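Local coordinates for protein NADH oxidase (Thermus thermophilus, PDB 6RVB) that reduces coenzyme A disulfide with NADH as electron donor, using bound FAD, at residues L142-G156 with V231-I243. Residues are numbered along the deposited sequence; the frame is centred on the assembly and turned at random.
Sequences LLKALPQARRAAILG and VVPADLVLLATGI. With NAD (nicotinamide-adenine-dinucleotide), chain F.
The carboxylate of Asp-235 reaches back to the successive backbone amides of Arg-150, just before strand 151-155, and Arg-151, its first residue. Its OD2 accepts Arg-150 N at 3.1 Å through the syn lone pair, while OD1 takes Arg-151 N at 2.9 Å, also from the syn side but 25° out of the carboxylate plane. With CG lodged between the backbone N and the carbonyl carbon (chi1 48°), the short side chain can span this gap. An asparagine here would probably leave one of the two amides without its acceptor and lose the negative charge near the Arg-151 guanidinium. Beyond this anchor the strands 151-155 and 236-239 run parallel: Ala-153 N binds Leu-236 O at 2.9 Å, Leu-238 N returns to Ala-153 O, and Leu-155 N and O continue the ladder to Leu-238 O and Ala-240 N. On one face Leu-236 CD2 lies 3.9 Å from Leu-146 CD1, and Ile-154 and Leu-238 lie side by side beneath helix 159-170. On the opposite face from Leu-236, Ala-153 CB meets Ala-234 CB at 3.9 Å. At the strand ends Ala-240 O accepts O3B of NAD at 3.1 Å, and Gly-156 is the first glycine of what is probably a GxGxxG motif, consistent with the dinucleotide-binding Rossmann fold of the NADH domain.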
loop_
_atom_site.group_PDB
_atom_site.type_symbol
_atom_site.label_atom_id
_atom_site.label_comp_id
_atom_site.label_asym_id
_atom_site.label_seq_id
_atom_site.Cartn_x
_atom_site.Cartn_y
_atom_site.Cartn_z
ATOM N N LEU A 142 -0.571 22.844 25.992
ATOM C CA LEU A 142 -1.745 22.862 25.193
ATOM C C LEU A 142 -2.845 22.056 25.898
ATOM O O LEU A 142 -4.045 22.373 25.816
ATOM C CB LEU A 142 -1.464 22.306 23.773
ATOM C CG LEU A 142 -1.546 23.151 22.491
ATOM C CD1 LEU A 142 -1.888 24.504 22.796
ATOM C CD2 LEU A 142 -0.260 23.243 21.799
ATOM N N LEU A 143 -2.463 20.995 26.576
ATOM C CA LEU A 143 -3.437 20.081 27.154
ATOM C C LEU A 143 -4.185 20.757 28.357
ATOM O O LEU A 143 -5.394 20.507 28.624
ATOM C CB LEU A 143 -2.701 18.834 27.543
ATOM C CG LEU A 143 -3.109 17.422 27.225
ATOM C CD1 LEU A 143 -3.786 17.195 25.858
ATOM C CD2 LEU A 143 -1.803 16.660 27.302
ATOM N N LYS A 144 -3.455 21.639 29.037
ATOM C CA LYS A 144 -3.938 22.506 30.081
ATOM C C LYS A 144 -4.953 23.540 29.619
ATOM O O LYS A 144 -6.010 23.684 30.248
ATOM C CB LYS A 144 -2.744 23.239 30.632
ATOM C CG LYS A 144 -2.595 23.258 32.111
ATOM C CD LYS A 144 -1.333 22.523 32.610
ATOM C CE LYS A 144 -0.040 23.413 32.608
ATOM N NZ LYS A 144 1.250 22.570 32.753
ATOM N N ALA A 145 -4.622 24.254 28.533
ATOM C CA ALA A 145 -5.518 25.202 27.815
ATOM C C ALA A 145 -6.801 24.673 27.202
ATOM O O ALA A 145 -7.814 25.337 27.214
ATOM C CB ALA A 145 -4.788 25.831 26.741
ATOM N N LEU A 146 -6.713 23.499 26.620
ATOM C CA LEU A 146 -7.715 22.980 25.785
ATOM C C LEU A 146 -9.129 22.823 26.400
ATOM O O LEU A 146 -10.149 23.219 25.805
ATOM C CB LEU A 146 -7.175 21.705 25.151
ATOM C CG LEU A 146 -7.084 21.479 23.645
ATOM C CD1 LEU A 146 -7.207 22.766 22.833
ATOM C CD2 LEU A 146 -5.778 20.808 23.362
ATOM N N PRO A 147 -9.240 22.219 27.578
ATOM C CA PRO A 147 -10.643 22.157 28.099
ATOM C C PRO A 147 -10.920 23.554 28.601
ATOM O O PRO A 147 -10.015 24.143 29.190
ATOM C CB PRO A 147 -10.531 21.194 29.254
ATOM C CG PRO A 147 -9.094 21.415 29.706
ATOM C CD PRO A 147 -8.232 21.763 28.543
ATOM N N GLN A 148 -12.065 24.128 28.348
ATOM C CA GLN A 148 -12.143 25.613 28.429
ATOM C C GLN A 148 -11.924 26.240 27.077
ATOM O O GLN A 148 -11.272 27.244 26.979
ATOM C CB GLN A 148 -11.139 26.247 29.384
ATOM C CG GLN A 148 -11.729 26.690 30.713
ATOM C CD GLN A 148 -12.070 25.506 31.632
ATOM O OE1 GLN A 148 -13.269 25.097 31.790
ATOM N NE2 GLN A 148 -11.009 24.926 32.242
ATOM N N ALA A 149 -12.521 25.610 26.060
ATOM C CA ALA A 149 -12.386 25.916 24.632
ATOM C C ALA A 149 -11.584 27.116 24.408
ATOM O O ALA A 149 -10.447 27.066 24.872
ATOM C CB ALA A 149 -13.721 25.982 23.964
ATOM N N ARG A 150 -12.074 28.146 23.682
ATOM C CA ARG A 150 -13.344 28.217 22.924
ATOM C C ARG A 150 -13.199 28.428 21.398
ATOM O O ARG A 150 -13.871 27.773 20.579
ATOM C CB ARG A 150 -14.254 29.313 23.435
ATOM C CG ARG A 150 -15.111 29.041 24.625
ATOM C CD ARG A 150 -15.859 30.363 25.007
ATOM N NE ARG A 150 -16.996 30.194 25.931
ATOM C CZ ARG A 150 -17.898 31.141 26.238
ATOM N NH1 ARG A 150 -17.836 32.368 25.684
ATOM N NH2 ARG A 150 -18.877 30.854 27.110
ATOM N N ARG A 151 -12.347 29.361 21.029
ATOM C CA ARG A 151 -12.184 29.775 19.659
ATOM C C ARG A 151 -10.656 29.602 19.329
ATOM O O ARG A 151 -9.774 30.213 19.980
ATOM C CB ARG A 151 -12.647 31.249 19.541
ATOM C CG ARG A 151 -14.075 31.457 19.178
ATOM C CD ARG A 151 -14.600 32.873 19.497
ATOM N NE ARG A 151 -15.952 32.832 20.105
ATOM C CZ ARG A 151 -16.201 32.999 21.417
ATOM N NH1 ARG A 151 -15.203 33.238 22.259
ATOM N NH2 ARG A 151 -17.436 32.931 21.912
ATOM N N ALA A 152 -10.277 28.779 18.348
ATOM C CA ALA A 152 -8.831 28.721 18.052
ATOM C C ALA A 152 -8.536 29.251 16.666
ATOM O O ALA A 152 -9.383 29.176 15.744
ATOM C CB ALA A 152 -8.293 27.359 18.221
ATOM N N ALA A 153 -7.349 29.840 16.554
ATOM C CA ALA A 153 -6.785 30.219 15.252
ATOM C C ALA A 153 -5.446 29.506 15.074
ATOM O O ALA A 153 -4.567 29.572 15.944
ATOM C CB ALA A 153 -6.592 31.745 15.129
ATOM N N ILE A 154 -5.282 28.818 13.952
ATOM C CA ILE A 154 -4.014 28.185 13.669
ATOM C C ILE A 154 -3.383 28.904 12.495
ATOM O O ILE A 154 -3.970 28.963 11.427
ATOM C CB ILE A 154 -4.301 26.721 13.278
ATOM C CG1 ILE A 154 -4.911 25.953 14.415
ATOM C CG2 ILE A 154 -3.057 25.985 12.799
ATOM C CD1 ILE A 154 -5.470 24.795 13.979
ATOM N N LEU A 155 -2.230 29.500 12.697
ATOM C CA LEU A 155 -1.488 30.053 11.579
ATOM C C LEU A 155 -0.772 28.940 10.873
ATOM O O LEU A 155 0.054 28.331 11.462
ATOM C CB LEU A 155 -0.413 31.006 12.083
ATOM C CG LEU A 155 -0.865 32.447 11.933
ATOM C CD1 LEU A 155 -1.758 32.733 13.049
ATOM C CD2 LEU A 155 0.259 33.347 11.963
ATOM N N GLY A 156 -1.058 28.651 9.631
ATOM C CA GLY A 156 -0.222 27.706 8.932
ATOM C C GLY A 156 -0.928 26.483 8.464
ATOM O O GLY A 156 -1.302 25.761 9.321
ATOM N N VAL A 231 -10.855 40.429 11.162
ATOM C CA VAL A 231 -10.345 40.164 12.520
ATOM C C VAL A 231 -10.901 38.905 13.092
ATOM O O VAL A 231 -12.112 38.826 13.259
ATOM C CB VAL A 231 -10.696 41.238 13.533
ATOM C CG1 VAL A 231 -10.642 40.676 15.005
ATOM C CG2 VAL A 231 -9.713 42.346 13.358
ATOM N N VAL A 232 -10.034 37.928 13.385
ATOM C CA VAL A 232 -10.509 36.642 13.863
ATOM C C VAL A 232 -10.499 36.657 15.358
ATOM O O VAL A 232 -9.494 36.812 15.989
ATOM C CB VAL A 232 -9.638 35.479 13.425
ATOM C CG1 VAL A 232 -10.146 34.207 14.029
ATOM C CG2 VAL A 232 -9.607 35.369 11.907
ATOM N N PRO A 233 -11.640 36.507 15.971
ATOM C CA PRO A 233 -11.453 36.424 17.411
ATOM C C PRO A 233 -10.980 35.023 17.800
ATOM O O PRO A 233 -11.452 34.035 17.222
ATOM C CB PRO A 233 -12.857 36.711 17.919
ATOM C CG PRO A 233 -13.761 36.409 16.832
ATOM C CD PRO A 233 -13.055 36.661 15.585
ATOM N N ALA A 234 -10.089 34.941 18.773
ATOM C CA ALA A 234 -9.516 33.658 19.182
ATOM C C ALA A 234 -8.823 33.678 20.569
ATOM O O ALA A 234 -7.975 34.511 20.808
ATOM C CB ALA A 234 -8.546 33.284 18.178
ATOM N N ASP A 235 -9.143 32.768 21.483
ATOM C CA ASP A 235 -8.453 32.776 22.813
ATOM C C ASP A 235 -7.323 31.759 22.932
ATOM O O ASP A 235 -6.651 31.673 23.968
ATOM C CB ASP A 235 -9.403 32.484 23.917
ATOM C CG ASP A 235 -10.241 31.288 23.615
ATOM O OD1 ASP A 235 -11.292 31.410 22.859
ATOM O OD2 ASP A 235 -9.802 30.238 24.135
ATOM N N LEU A 236 -7.155 30.980 21.861
ATOM C CA LEU A 236 -6.035 30.120 21.685
ATOM C C LEU A 236 -5.608 30.175 20.226
ATOM O O LEU A 236 -6.426 29.893 19.311
ATOM C CB LEU A 236 -6.413 28.702 22.121
ATOM C CG LEU A 236 -5.917 27.339 21.593
ATOM C CD1 LEU A 236 -4.595 27.436 21.144
ATOM C CD2 LEU A 236 -5.879 26.424 22.678
ATOM N N VAL A 237 -4.332 30.537 20.032
ATOM C CA VAL A 237 -3.689 30.503 18.750
ATOM C C VAL A 237 -2.454 29.601 18.778
ATOM O O VAL A 237 -1.619 29.748 19.682
ATOM C CB VAL A 237 -3.434 31.940 18.114
ATOM C CG1 VAL A 237 -4.122 33.015 18.865
ATOM C CG2 VAL A 237 -2.006 32.266 17.877
ATOM N N LEU A 238 -2.409 28.667 17.789
ATOM C CA LEU A 238 -1.289 27.770 17.446
ATOM C C LEU A 238 -0.477 28.299 16.253
ATOM O O LEU A 238 -1.041 28.561 15.184
ATOM C CB LEU A 238 -1.803 26.394 17.044
ATOM C CG LEU A 238 -0.752 25.293 16.757
ATOM C CD1 LEU A 238 -0.017 24.862 17.922
ATOM C CD2 LEU A 238 -1.370 24.056 16.289
ATOM N N LEU A 239 0.839 28.445 16.412
ATOM C CA LEU A 239 1.731 28.945 15.362
ATOM C C LEU A 239 2.300 27.725 14.687
ATOM O O LEU A 239 3.145 27.037 15.205
ATOM C CB LEU A 239 2.871 29.773 15.997
ATOM C CG LEU A 239 2.397 31.092 16.605
ATOM C CD1 LEU A 239 3.533 31.849 17.077
ATOM C CD2 LEU A 239 1.552 31.935 15.677
ATOM N N ALA A 240 1.826 27.413 13.523
ATOM C CA ALA A 240 2.252 26.196 12.858
ATOM C C ALA A 240 2.880 26.500 11.534
ATOM O O ALA A 240 2.329 26.152 10.541
ATOM C CB ALA A 240 1.100 25.363 12.633
ATOM N N THR A 241 4.027 27.141 11.557
ATOM C CA THR A 241 4.530 27.942 10.473
ATOM C C THR A 241 5.908 27.442 10.068
ATOM O O THR A 241 6.687 28.181 9.427
ATOM C CB THR A 241 4.707 29.478 10.894
ATOM O OG1 THR A 241 5.239 29.521 12.221
ATOM C CG2 THR A 241 3.426 30.248 10.884
ATOM N N GLY A 242 6.241 26.229 10.467
ATOM C CA GLY A 242 7.506 25.698 10.033
ATOM C C GLY A 242 8.606 25.579 11.062
ATOM O O GLY A 242 8.564 26.149 12.116
ATOM N N ILE A 243 9.629 24.814 10.728
ATOM C CA ILE A 243 10.694 24.568 11.671
ATOM C C ILE A 243 11.974 24.856 10.963
ATOM O O ILE A 243 11.982 25.052 9.800
ATOM C CB ILE A 243 10.718 23.121 12.096
ATOM C CG1 ILE A 243 10.688 22.215 10.879
ATOM C CG2 ILE A 243 9.484 22.759 12.877
ATOM C CD1 ILE A 243 10.694 20.787 11.190
HETATM P PA NAD F . 5.283 23.606 7.081
HETATM O O1A NAD F . 4.952 22.221 6.579
HETATM O O2A NAD F . 6.443 24.297 6.581
HETATM O O5B NAD F . 4.028 24.615 6.848
HETATM C C5B NAD F . 3.489 25.218 5.620
HETATM C C4B NAD F . 3.386 26.780 5.692
HETATM O O4B NAD F . 2.735 27.830 4.925
HETATM C C3B NAD F . 2.721 26.886 6.973
HETATM O O3B NAD F . 3.698 26.356 7.772
HETATM C C2B NAD F . 2.668 28.377 7.077
HETATM O O2B NAD F . 3.511 29.197 7.874
HETATM C C1B NAD F . 3.110 28.903 5.798
HETATM N N9A NAD F . 2.361 30.050 6.449
HETATM C C8A NAD F . 0.970 30.279 6.638
HETATM N N7A NAD F . 0.637 31.439 7.311
HETATM C C5A NAD F . 1.827 31.947 7.590
HETATM C C6A NAD F . 2.022 33.089 8.238
HETATM N N6A NAD F . 0.923 33.651 8.566
HETATM N N1A NAD F . 3.290 33.514 8.508
HETATM C C2A NAD F . 4.313 32.662 8.055
HETATM N N3A NAD F . 4.123 31.442 7.397
HETATM C C4A NAD F . 2.889 31.116 7.147
HETATM O O3 NAD F . 5.580 23.449 8.606
HETATM P PN NAD F . 4.930 22.517 9.757
HETATM O O1N NAD F . 5.295 23.351 11.006
HETATM O O2N NAD F . 3.533 22.141 9.532
HETATM O O5D NAD F . 5.735 21.174 9.492
HETATM C C5D NAD F . 6.337 20.481 10.560
HETATM C C4D NAD F . 7.343 19.380 10.189
HETATM O O4D NAD F . 7.470 18.325 11.176
HETATM C C3D NAD F . 6.889 18.785 8.879
HETATM O O3D NAD F . 7.360 19.449 7.687
HETATM C C2D NAD F . 7.478 17.422 9.070
HETATM O O2D NAD F . 8.848 17.512 8.901
HETATM C C1D NAD F . 7.278 17.113 10.529
HETATM N N1N NAD F . 5.868 16.652 10.506
HETATM C C2N NAD F . 5.533 15.579 9.686
HETATM C C3N NAD F . 4.219 15.067 9.567
HETATM C C7N NAD F . 3.884 13.878 8.664
HETATM O O7N NAD F . 4.743 13.419 7.644
HETATM N N7N NAD F . 2.712 13.254 8.828
HETATM C C4N NAD F . 3.206 15.678 10.325
HETATM C C5N NAD F . 3.523 16.761 11.128
HETATM C C6N NAD F . 4.846 17.238 11.201
#